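AvGluR1 ligand binding domain (Adineta vaga, PDB 4IO6) binds L-glutamate and methionine in the cleft between its two lobes, as the ligand-binding domain of a probable glutamate-gated ion channel. Local coordinates at residues S106-M111 with M179-A184. Sequence-based numbering, arbitrary orientation.
Sequences SMRILM and MDIGTA. With MET (methionine), chain C.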
loop_
_atom_site.group_PDB
_atom_site.type_symbol
_atom_site.label_atom_id
_atom_site.label_comp_id
_atom_site.label_asym_id
_atom_site.label_seq_id
_atom_site.Cartn_x
_atom_site.Cartn_y
_atom_site.Cartn_z
ATOM N N SER A 106 -8.664 -4.331 -0.813
ATOM C CA SER A 106 -9.527 -4.252 -2.005
ATOM C C SER A 106 -10.903 -4.686 -1.500
ATOM O O SER A 106 -11.036 -5.148 -0.360
ATOM C CB SER A 106 -9.004 -5.151 -3.129
ATOM O OG SER A 106 -8.871 -6.498 -2.698
ATOM N N MET A 107 -11.936 -4.551 -2.332
ATOM C CA MET A 107 -13.285 -4.971 -1.957
ATOM C C MET A 107 -13.749 -6.188 -2.729
ATOM O O MET A 107 -13.254 -6.472 -3.831
ATOM C CB MET A 107 -14.267 -3.814 -2.155
ATOM C CG MET A 107 -14.074 -2.725 -1.135
ATOM S SD MET A 107 -15.419 -1.488 -1.193
ATOM C CE MET A 107 -14.841 -0.371 -2.438
ATOM N N ARG A 108 -14.703 -6.908 -2.145
ATOM C CA ARG A 108 -15.357 -8.044 -2.781
ATOM C C ARG A 108 -16.871 -7.873 -2.710
ATOM O O ARG A 108 -17.386 -7.209 -1.800
ATOM C CB ARG A 108 -15.030 -9.366 -2.064
ATOM C CG ARG A 108 -13.549 -9.773 -1.991
ATOM C CD ARG A 108 -12.933 -10.185 -3.306
ATOM N NE ARG A 108 -13.693 -11.113 -4.159
ATOM C CZ ARG A 108 -13.675 -12.443 -4.103
ATOM N NH1 ARG A 108 -12.969 -13.083 -3.176
ATOM N NH2 ARG A 108 -14.396 -13.143 -4.978
ATOM N N ILE A 109 -17.568 -8.527 -3.637
ATOM C CA ILE A 109 -19.015 -8.650 -3.603
ATOM C C ILE A 109 -19.415 -9.813 -2.686
ATOM O O ILE A 109 -18.901 -10.929 -2.839
ATOM C CB ILE A 109 -19.563 -8.883 -5.008
ATOM C CG1 ILE A 109 -19.153 -7.724 -5.915
ATOM C CG2 ILE A 109 -21.077 -9.035 -4.974
ATOM C CD1 ILE A 109 -19.337 -8.012 -7.392
ATOM N N LEU A 110 -20.293 -9.511 -1.726
ATOM C CA LEU A 110 -20.867 -10.473 -0.772
ATOM C C LEU A 110 -22.290 -10.842 -1.164
ATOM O O LEU A 110 -23.057 -9.962 -1.511
ATOM C CB LEU A 110 -20.940 -9.802 0.594
ATOM C CG LEU A 110 -21.453 -10.683 1.734
ATOM C CD1 LEU A 110 -20.481 -11.836 2.064
ATOM C CD2 LEU A 110 -21.683 -9.829 2.993
ATOM N N MET A 111 -22.638 -12.121 -1.088
ATOM C CA MET A 111 -23.985 -12.568 -1.485
ATOM C C MET A 111 -24.330 -13.868 -0.801
ATOM O O MET A 111 -23.462 -14.500 -0.230
ATOM C CB MET A 111 -24.054 -12.761 -3.002
ATOM C CG MET A 111 -23.186 -13.901 -3.532
ATOM S SD MET A 111 -23.392 -14.036 -5.331
ATOM C CE MET A 111 -22.636 -15.622 -5.654
ATOM N N MET A 179 -17.813 -5.793 0.753
ATOM C CA MET A 179 -16.963 -5.849 1.924
ATOM C C MET A 179 -15.504 -5.701 1.515
ATOM O O MET A 179 -15.121 -6.059 0.413
ATOM C CB MET A 179 -17.081 -7.191 2.659
ATOM C CG MET A 179 -18.376 -7.372 3.437
ATOM S SD MET A 179 -18.379 -8.843 4.492
ATOM C CE MET A 179 -17.278 -8.350 5.823
ATOM N N ASP A 180 -14.667 -5.237 2.455
ATOM C CA ASP A 180 -13.211 -5.339 2.307
ATOM C C ASP A 180 -12.797 -6.819 2.296
ATOM O O ASP A 180 -13.427 -7.652 2.946
ATOM C CB ASP A 180 -12.495 -4.640 3.463
ATOM C CG ASP A 180 -12.698 -3.134 3.492
ATOM O OD1 ASP A 180 -12.798 -2.485 2.413
ATOM O OD2 ASP A 180 -12.774 -2.584 4.618
ATOM N N ILE A 181 -11.746 -7.140 1.563
ATOM C CA ILE A 181 -11.371 -8.535 1.337
ATOM C C ILE A 181 -11.014 -9.294 2.611
ATOM O O ILE A 181 -11.419 -10.442 2.772
ATOM C CB ILE A 181 -10.247 -8.600 0.274
ATOM C CG1 ILE A 181 -9.971 -10.033 -0.130
ATOM C CG2 ILE A 181 -8.996 -7.850 0.713
ATOM C CD1 ILE A 181 -9.249 -10.147 -1.451
ATOM N N GLY A 182 -10.289 -8.664 3.520
ATOM C CA GLY A 182 -9.820 -9.368 4.706
ATOM C C GLY A 182 -10.971 -9.825 5.566
ATOM O O GLY A 182 -11.069 -11.007 5.934
ATOM N N THR A 183 -11.855 -8.908 5.905
ATOM C CA THR A 183 -13.030 -9.255 6.708
ATOM C C THR A 183 -14.035 -10.090 5.914
ATOM O O THR A 183 -14.707 -10.950 6.471
ATOM C CB THR A 183 -13.712 -8.024 7.298
ATOM O OG1 THR A 183 -13.961 -7.066 6.260
ATOM C CG2 THR A 183 -12.803 -7.385 8.368
ATOM N N ALA A 184 -14.169 -9.836 4.618
ATOM C CA ALA A 184 -15.075 -10.656 3.825
ATOM C C ALA A 184 -14.701 -12.118 3.891
ATOM O O ALA A 184 -15.554 -13.007 4.052
ATOM C CB ALA A 184 -15.054 -10.187 2.373
HETATM N N MET C . -12.705 0.116 5.072
HETATM C CA MET C . -13.973 0.770 4.684
HETATM C C MET C . -13.941 2.234 5.036
HETATM O O MET C . -12.959 2.737 5.655
HETATM C CB MET C . -15.201 0.113 5.326
HETATM C CG MET C . -15.662 -1.099 4.563
HETATM S SD MET C . -16.366 -0.528 2.954
HETATM C CE MET C . -16.327 -2.061 2.014
HETATM O OXT MET C . -14.882 2.980 4.741
#
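Arg108 and Met179 pair their backbones in both directions, Arg108 N giving to Met179 O at 2.7 Å and Met179 N to Arg108 O at 3.0 Å, both bonds fairly straight. One residue on, Met107 faces Asp180 as a non-hydrogen-bonded antiparallel pair. The next bond runs from the first residue of helix 181-190 back to the strand: Ile181 N reaches Ser106 O at 2.9 Å with a more bent N-H...O angle of 145°. The pairing thus illustrates how a strand end can fix a ligand-binding residue, since Asp180, at the N-cap position, lies between Met179, bonded to Arg108, and Ile181, bonded to Ser106.

The side chain of Asp180 can be followed outward. CB lies 4.1 Å from Ser106 O; CG, anti to the carbonyl carbon (chi1 -66°), packs near the N and CG of the bound methionine. OD2 then accepts the ligand's amino N at 2.7 Å, while OD1 meets Met107 CG at 3.8 Å and is hydrogen-bonded by Asn105, a second-shell residue that helps set the carboxylate's rotation. Replacing Asp180 with an alanine would probably leave the ligand's ammonium without this acceptor and Asn105 without its carboxylate mate.

Met107 SD lies 3.4 Å from the ligand CE, so this sulfur forms part of the wall against the ligand's methyl end. Beyond it, Leu110 CD2 rests on Met179 SD at 3.8 Å, and the aliphatic part of Arg108 crosses Ile181. Thr87, Arg92, Ala140 and Asp85 complete the methionine site. Strand 103-112 has strand 176-180 along one edge and strands 195-198 and 200-211 along the other, with helix 162-170 packed against Leu110 and Met179.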